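Local coordinates for protein TqaA (Penicillium aethiopicum, PDB 5DLK) that probably closes a phosphopantetheine-bound peptide into a macrocycle, as the terminal condensation-like domain of a fungal nonribosomal peptide synthetase, at residues H95-T100 and P109-L114; Q180-S185 and G325-F330; L286-T291 and F306-N311. All coordinates share one frame; numbering follows the deposited sequence. Where two conformers were deposited one is given.

Interaction 1 comes first in the chain. It closes the short loop of a beta hairpin and ties the turn after helix 81-94 to strand 108-115. Interaction 2 closes a much longer loop. It joins the loop 180-185, which follows strand 169-177, to the residues leading into strand 329-336. Interaction 3 lies within that long loop and packs helix 283-299 on strand 303-310. Interactions 1 and 2 are in series, and Gln180 NE2 bonds to Ile97 O between them. Interactions 2 and 3 meet where strands 303-310 and 329-336 run side by side, and Thr327 OG1 bonds to Asn311 O. Interactions 1 and 3 lie on opposite sides of the chain's centre.

Interaction 1 of 3, residues H95-T100 and P109-L114; sequences HSILRT and PIQLVL
Arg99 and Thr100 meet Val113 and Leu114 at the open end of a beta hairpin. The hairpin is made by strands 100-105 and 108-115, and strand 47-53 completes a small antiparallel sheet beside it. A 3-10 turn, 96-98, links helix 81-94 to the hairpin. Thr100 and Val113 form an antiparallel non-hydrogen-bonded pair, and their side chains share one face of the sheet.

Arg99 holds both backbone ends of Leu114. Arg99 O accepts from Leu114 N at 2.9 Å. Arg99 NH1 gives a hydrogen bond of 2.8 Å to Leu114 O, with an N-H...O angle of 158°. The acceptor lies in the guanidinium plane, at its edge. Ser96 CA sits over the centre of one guanidinium face. The Arg99 chain is extended from CG to NE, but CG is almost eclipsed with the backbone N (chi1 17°). The other guanidinium partners fix its rotation: NE and NH2 bond to Val92 O and Asp93 O at the end of the helix, and NH1 also pairs with Glu49.

Apolar contacts lie along the other residues. Val113 CG1 touches Ser96 CB at 3.6 Å, while Ser96 OG turns to Asp207. Thr100 CG2 presses on Gln111 CB at 3.4 Å. The Gln111 amide is held mostly from outside, with NE2 on Pro53 O and OE1 accepting from Gln58. Water 1 donates to Gln111 OE1 and to Thr100 OG1, so it bridges the two strands.

Thr100 OG1 is itself a donor. Thr100 OG1 donates to Ser96 O at 2.8 Å, and Arg99 N reaches the same oxygen from the opposite face of the carbonyl plane.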
# COMPACT_ATOMS: atom_id res chain seq x y z
N HIS A 95 -7.23 -9.88 13.97
CA HIS A 95 -7.10 -8.61 13.23
C HIS A 95 -8.40 -8.18 12.56
O HIS A 95 -8.80 -8.76 11.56
CB HIS A 95 -6.01 -8.72 12.16
CG HIS A 95 -4.65 -9.02 12.70
ND1 HIS A 95 -3.88 -8.08 13.35
CD2 HIS A 95 -3.90 -10.15 12.66
CE1 HIS A 95 -2.73 -8.62 13.70
NE2 HIS A 95 -2.71 -9.87 13.29
N SER A 96 -9.05 -7.14 13.07
CA SER A 96 -10.39 -6.82 12.59
C SER A 96 -10.40 -6.38 11.12
O SER A 96 -11.43 -6.51 10.44
CB SER A 96 -11.04 -5.75 13.47
OG SER A 96 -10.41 -4.50 13.32
N ILE A 97 -9.27 -5.88 10.61
CA ILE A 97 -9.22 -5.50 9.20
C ILE A 97 -9.46 -6.73 8.30
O ILE A 97 -10.02 -6.61 7.22
CB ILE A 97 -7.87 -4.83 8.82
CG1 ILE A 97 -7.94 -4.22 7.41
CG2 ILE A 97 -6.72 -5.82 8.89
CD1 ILE A 97 -9.04 -3.23 7.24
N LEU A 98 -9.08 -7.92 8.77
CA LEU A 98 -9.26 -9.15 7.99
C LEU A 98 -10.73 -9.63 8.03
O LEU A 98 -11.13 -10.48 7.23
CB LEU A 98 -8.31 -10.25 8.49
CG LEU A 98 -6.81 -9.97 8.50
CD1 LEU A 98 -5.99 -11.17 8.97
CD2 LEU A 98 -6.32 -9.50 7.12
N ARG A 99 -11.53 -9.09 8.95
CA ARG A 99 -12.96 -9.40 8.93
C ARG A 99 -13.77 -8.18 8.54
O ARG A 99 -14.90 -7.99 8.99
CB ARG A 99 -13.44 -9.92 10.29
CG ARG A 99 -12.52 -9.65 11.44
CD ARG A 99 -12.97 -10.44 12.68
NE ARG A 99 -12.14 -10.06 13.82
CZ ARG A 99 -12.42 -9.06 14.63
NH1 ARG A 99 -13.53 -8.35 14.45
NH2 ARG A 99 -11.60 -8.77 15.62
N THR A 100 -13.18 -7.34 7.69
CA THR A 100 -13.87 -6.16 7.22
C THR A 100 -14.46 -6.35 5.82
O THR A 100 -13.82 -6.92 4.92
CB THR A 100 -12.90 -4.94 7.24
OG1 THR A 100 -12.50 -4.69 8.58
CG2 THR A 100 -13.58 -3.72 6.72
N PRO A 109 -17.00 5.10 0.00
CA PRO A 109 -16.84 3.78 0.60
C PRO A 109 -16.79 3.75 2.13
O PRO A 109 -16.21 4.61 2.78
CB PRO A 109 -15.51 3.30 0.01
CG PRO A 109 -14.70 4.55 -0.18
CD PRO A 109 -15.70 5.63 -0.49
N ILE A 110 -17.41 2.72 2.70
CA ILE A 110 -17.41 2.53 4.14
C ILE A 110 -16.92 1.14 4.43
O ILE A 110 -17.01 0.26 3.58
CB ILE A 110 -18.81 2.71 4.73
CG1 ILE A 110 -19.79 1.80 4.01
CG2 ILE A 110 -19.26 4.16 4.58
CD1 ILE A 110 -21.18 1.76 4.64
N GLN A 111 -16.38 0.92 5.62
CA GLN A 111 -15.99 -0.43 5.97
C GLN A 111 -16.81 -0.93 7.17
O GLN A 111 -17.02 -0.23 8.15
CB GLN A 111 -14.48 -0.50 6.22
CG GLN A 111 -13.94 0.37 7.30
CD GLN A 111 -12.43 0.64 7.17
OE1 GLN A 111 -11.62 -0.27 6.98
NE2 GLN A 111 -12.06 1.90 7.34
N LEU A 112 -17.34 -2.14 7.02
CA LEU A 112 -18.10 -2.81 8.07
C LEU A 112 -17.19 -3.82 8.73
O LEU A 112 -16.77 -4.78 8.10
CB LEU A 112 -19.35 -3.49 7.51
CG LEU A 112 -20.53 -2.63 7.04
CD1 LEU A 112 -20.25 -1.89 5.74
CD2 LEU A 112 -21.79 -3.46 6.90
N VAL A 113 -16.87 -3.59 10.00
CA VAL A 113 -16.07 -4.53 10.75
C VAL A 113 -17.01 -5.59 11.32
O VAL A 113 -17.92 -5.26 12.06
CB VAL A 113 -15.30 -3.85 11.89
CG1 VAL A 113 -14.38 -4.85 12.57
CG2 VAL A 113 -14.49 -2.65 11.36
N LEU A 114 -16.80 -6.84 10.93
CA LEU A 114 -17.62 -7.94 11.41
C LEU A 114 -17.00 -8.65 12.60
O LEU A 114 -15.78 -8.69 12.75
CB LEU A 114 -17.85 -8.94 10.28
CG LEU A 114 -18.50 -8.39 9.01
CD1 LEU A 114 -18.86 -9.53 8.03
CD2 LEU A 114 -19.73 -7.55 9.34
O HOH W 1 -11.56 -2.13 9.43

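Interaction 2 of 3, residues Q180-S185 and G325-F330; sequences QWDGVS and GCTLNF
Asp182 carries this contact, and it belongs to the SHxxxDG motif of condensation-type domains, which here runs from Ser177 to Gly183. Gly183 contacts phosphopantetheine in another structure of this protein. The partner segment, 325-328, leads into strand 329-336.

The two carboxylate oxygens have separate tasks. OD2 of Asp182 faces the other segment and accepts from Thr327 N at 3.0 Å, with an N-H...O angle of 163°. This N-H comes to the anti side of the carboxylate and somewhat out of its plane. Arg313 forms a salt bridge to the same oxygen. OD1 of Asp182 stays with its own loop and makes an Asx motif. Ser185 N meets it nearly along the C-O axis, and Ser185 OG donates to Asp182 OD1 from above the carboxylate plane at 2.7 Å. CG of Asp182 lies between its backbone N and carbonyl carbon (chi1 55°), which brings the carboxylate close to Gly325. There Gly325 O is 3.0 Å from Asp182 OD2, but both are acceptors and no bond is formed. Gly325 N gives only a weak bond to Ser185 OG, at 3.4 Å.

The backbone angles of Gly325 call for glycine, because a CB would be jammed against the preceding carbonyl. Cys326 CB packs on Trp181 O at 3.4 Å. Leu328 CG rests on Asp182 CB at 3.7 Å.

Helix 56-63 covers Cys326 and Leu328 through Phe61. Thr327 touches helix 208-218 and bonds by OG1 to Asn311 O. Asn329 then pairs with Val310 of strand 303-310.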
# COMPACT_ATOMS: atom_id res chain seq x y z
N GLN A 180 -6.35 -3.46 2.88
CA GLN A 180 -6.27 -4.18 4.15
C GLN A 180 -4.85 -4.47 4.63
O GLN A 180 -4.65 -5.13 5.65
CB GLN A 180 -7.05 -5.51 4.05
CG GLN A 180 -8.52 -5.32 3.71
CD GLN A 180 -9.21 -6.65 3.39
OE1 GLN A 180 -8.94 -7.26 2.36
NE2 GLN A 180 -10.06 -7.11 4.31
N TRP A 181 -3.84 -3.98 3.90
CA TRP A 181 -2.46 -4.22 4.32
C TRP A 181 -1.53 -3.15 3.74
O TRP A 181 -1.93 -2.39 2.85
CB TRP A 181 -1.98 -5.63 3.89
CG TRP A 181 -1.88 -5.79 2.40
CD1 TRP A 181 -2.87 -6.14 1.55
CD2 TRP A 181 -0.71 -5.57 1.59
NE1 TRP A 181 -2.41 -6.18 0.26
CE2 TRP A 181 -1.08 -5.83 0.25
CE3 TRP A 181 0.61 -5.18 1.86
CZ2 TRP A 181 -0.19 -5.71 -0.81
CZ3 TRP A 181 1.50 -5.06 0.79
CH2 TRP A 181 1.10 -5.33 -0.52
N ASP A 182 -0.32 -3.08 4.26
CA ASP A 182 0.73 -2.26 3.64
C ASP A 182 2.10 -2.90 3.84
O ASP A 182 2.23 -3.93 4.51
CB ASP A 182 0.71 -0.83 4.19
CG ASP A 182 0.82 -0.76 5.69
OD1 ASP A 182 1.39 -1.68 6.31
OD2 ASP A 182 0.35 0.25 6.26
N GLY A 183 3.12 -2.29 3.23
CA GLY A 183 4.45 -2.88 3.24
C GLY A 183 4.99 -3.09 4.64
O GLY A 183 5.72 -4.06 4.90
N VAL A 184 4.65 -2.18 5.55
CA VAL A 184 5.12 -2.26 6.93
C VAL A 184 4.47 -3.41 7.70
O VAL A 184 5.14 -4.07 8.49
CB VAL A 184 4.85 -0.93 7.70
CG1 VAL A 184 5.03 -1.11 9.21
CG2 VAL A 184 5.77 0.17 7.18
N SER A 185 3.19 -3.66 7.46
CA SER A 185 2.46 -4.56 8.35
C SER A 185 2.17 -5.95 7.77
O SER A 185 1.86 -6.87 8.52
CB SER A 185 1.14 -3.91 8.82
OG SER A 185 0.22 -3.70 7.76
N GLY A 325 -3.05 -3.13 8.61
CA GLY A 325 -3.97 -2.37 7.80
C GLY A 325 -3.20 -1.53 6.81
O GLY A 325 -1.98 -1.63 6.73
N CYS A 326 -3.91 -0.69 6.08
CA CYS A 326 -3.29 0.16 5.08
C CYS A 326 -3.23 1.58 5.61
O CYS A 326 -4.18 2.32 5.46
CB CYS A 326 -4.07 0.11 3.77
SG CYS A 326 -3.33 1.17 2.50
N THR A 327 -2.14 1.94 6.25
CA THR A 327 -1.99 3.31 6.75
C THR A 327 -1.22 4.20 5.77
O THR A 327 -0.96 5.38 6.07
CB THR A 327 -1.28 3.36 8.10
OG1 THR A 327 0.09 2.93 7.96
CG2 THR A 327 -2.01 2.49 9.13
N LEU A 328 -0.82 3.62 4.63
CA LEU A 328 -0.17 4.37 3.55
C LEU A 328 -0.93 5.62 3.21
O LEU A 328 -2.15 5.63 3.25
CB LEU A 328 -0.05 3.52 2.27
CG LEU A 328 0.86 2.30 2.21
CD1 LEU A 328 0.78 1.70 0.82
CD2 LEU A 328 2.29 2.70 2.54
N ASN A 329 -0.21 6.68 2.84
CA ASN A 329 -0.86 7.86 2.32
C ASN A 329 -0.11 8.36 1.10
O ASN A 329 1.09 8.13 0.97
CB ASN A 329 -0.95 8.95 3.39
CG ASN A 329 -2.08 9.90 3.14
OD1 ASN A 329 -2.86 9.71 2.21
ND2 ASN A 329 -2.18 10.95 3.95
N PHE A 330 -0.83 9.01 0.20
CA PHE A 330 -0.21 9.61 -0.98
C PHE A 330 -0.38 11.12 -0.84
O PHE A 330 -1.51 11.62 -0.88
CB PHE A 330 -0.86 9.08 -2.24
CG PHE A 330 -1.06 7.59 -2.19
CD1 PHE A 330 0.04 6.74 -2.30
CD2 PHE A 330 -2.32 7.05 -1.98
CE1 PHE A 330 -0.12 5.35 -2.25
CE2 PHE A 330 -2.49 5.65 -1.92
CZ PHE A 330 -1.38 4.82 -2.05

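Interaction 3 of 3, residues L286-T291 and F306-N311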
# COMPACT_ATOMS: atom_id res chain seq x y z
N LEU A 286 17.16 10.22 -2.48
CA LEU A 286 17.89 10.16 -3.73
C LEU A 286 16.92 9.95 -4.91
O LEU A 286 17.00 10.64 -5.92
CB LEU A 286 18.94 9.04 -3.67
CG LEU A 286 19.85 8.90 -4.88
CD1 LEU A 286 20.59 10.20 -5.15
CD2 LEU A 286 20.85 7.79 -4.60
N VAL A 287 15.97 9.04 -4.75
CA VAL A 287 15.01 8.79 -5.81
C VAL A 287 14.10 10.00 -6.05
O VAL A 287 13.82 10.38 -7.20
CB VAL A 287 14.13 7.57 -5.48
CG1 VAL A 287 13.03 7.44 -6.51
CG2 VAL A 287 15.01 6.31 -5.40
N LYS A 288 13.62 10.60 -4.97
CA LYS A 288 12.70 11.73 -5.11
C LYS A 288 13.40 12.99 -5.62
O LYS A 288 12.81 13.76 -6.39
CB LYS A 288 11.99 11.97 -3.77
CG LYS A 288 11.00 10.81 -3.53
CD LYS A 288 10.61 10.68 -2.07
CE LYS A 288 9.78 9.39 -1.89
NZ LYS A 288 9.34 9.20 -0.47
N ALA A 289 14.66 13.19 -5.23
CA ALA A 289 15.42 14.33 -5.75
C ALA A 289 15.66 14.17 -7.24
O ALA A 289 15.58 15.14 -7.99
CB ALA A 289 16.75 14.48 -5.03
N ALA A 290 15.95 12.94 -7.67
CA ALA A 290 16.17 12.70 -9.09
C ALA A 290 14.89 13.01 -9.88
O ALA A 290 14.92 13.61 -10.96
CB ALA A 290 16.61 11.23 -9.33
N THR A 291 13.76 12.58 -9.33
CA THR A 291 12.46 12.84 -9.95
C THR A 291 12.19 14.35 -10.02
O THR A 291 11.66 14.85 -11.03
CB THR A 291 11.35 12.12 -9.17
OG1 THR A 291 11.61 10.71 -9.20
CG2 THR A 291 9.98 12.40 -9.81
N PHE A 306 4.89 17.00 -6.70
CA PHE A 306 4.39 15.71 -7.20
C PHE A 306 3.99 14.85 -6.01
O PHE A 306 4.21 15.22 -4.86
CB PHE A 306 5.45 15.02 -8.11
CG PHE A 306 6.82 14.88 -7.48
CD1 PHE A 306 7.73 15.93 -7.50
CD2 PHE A 306 7.19 13.70 -6.85
CE1 PHE A 306 9.00 15.80 -6.93
CE2 PHE A 306 8.45 13.55 -6.27
CZ PHE A 306 9.36 14.60 -6.30
N GLY A 307 3.38 13.71 -6.25
CA GLY A 307 2.93 12.90 -5.13
C GLY A 307 4.00 11.91 -4.68
O GLY A 307 4.87 11.52 -5.48
N HIS A 308 3.97 11.54 -3.41
CA HIS A 308 4.81 10.43 -2.97
C HIS A 308 4.12 9.68 -1.84
O HIS A 308 3.20 10.19 -1.20
CB HIS A 308 6.23 10.89 -2.56
CG HIS A 308 6.32 11.51 -1.20
ND1 HIS A 308 7.34 11.23 -0.32
CD2 HIS A 308 5.54 12.43 -0.58
CE1 HIS A 308 7.18 11.93 0.79
NE2 HIS A 308 6.09 12.66 0.66
N THR A 309 4.52 8.43 -1.65
CA THR A 309 3.95 7.56 -0.64
C THR A 309 4.69 7.69 0.69
O THR A 309 5.92 7.63 0.73
CB THR A 309 4.00 6.08 -1.08
OG1 THR A 309 3.40 5.97 -2.37
CG2 THR A 309 3.27 5.21 -0.08
N VAL A 310 3.92 7.92 1.76
CA VAL A 310 4.44 7.95 3.12
C VAL A 310 3.80 6.80 3.88
O VAL A 310 2.73 6.31 3.51
CB VAL A 310 4.14 9.31 3.82
CG1 VAL A 310 4.87 10.46 3.05
CG2 VAL A 310 2.63 9.56 3.90
N ASN A 311 4.44 6.34 4.96
CA ASN A 311 3.94 5.11 5.58
C ASN A 311 2.80 5.35 6.57
O ASN A 311 2.06 4.42 6.92
CB ASN A 311 5.08 4.32 6.23
CG ASN A 311 5.78 5.09 7.35
OD1 ASN A 311 5.16 5.81 8.13
ND2 ASN A 311 7.10 4.92 7.43
O HOH W 2 8.13 6.58 -0.65
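The polar part joins Lys288 to His308. NZ of Lys288 donates to ND1 of His308 at 2.9 Å. It approaches at the ring edge, only 7° out of the plane. His308 was modelled in two conformers, and this bond describes one of them. The lysine chain is extended beyond CG and crosses the histidine side chain at about a right angle. Water 2 accepts from NZ and donates to Thr309 O, which adds a second link to the strand. A methionine in place of Lys288 would probably leave His308 ND1 without its donor and water 2 without its tie to the helix.

The apolar part is a CH-pi contact. Thr291 CG2 sits over one face of the Phe306 ring, 4.2 Å from its centroid and offset toward the rim. OG1 lies beside the Thr291 backbone N (chi1 -60°) and bonds back to Val287 O, which leaves CG2 anti to that N and pointed at the ring. Phe306 CZ comes to 3.6 Å from Lys288 O.

Helix 283-299 runs almost antiparallel to strand 303-310, at 168° and 10.9 Å between the local axes. This is helix-on-sheet packing in the C-terminal lobe of the condensation fold. The strand leads to Asn311, which binds phosphopantetheine in another structure of this protein.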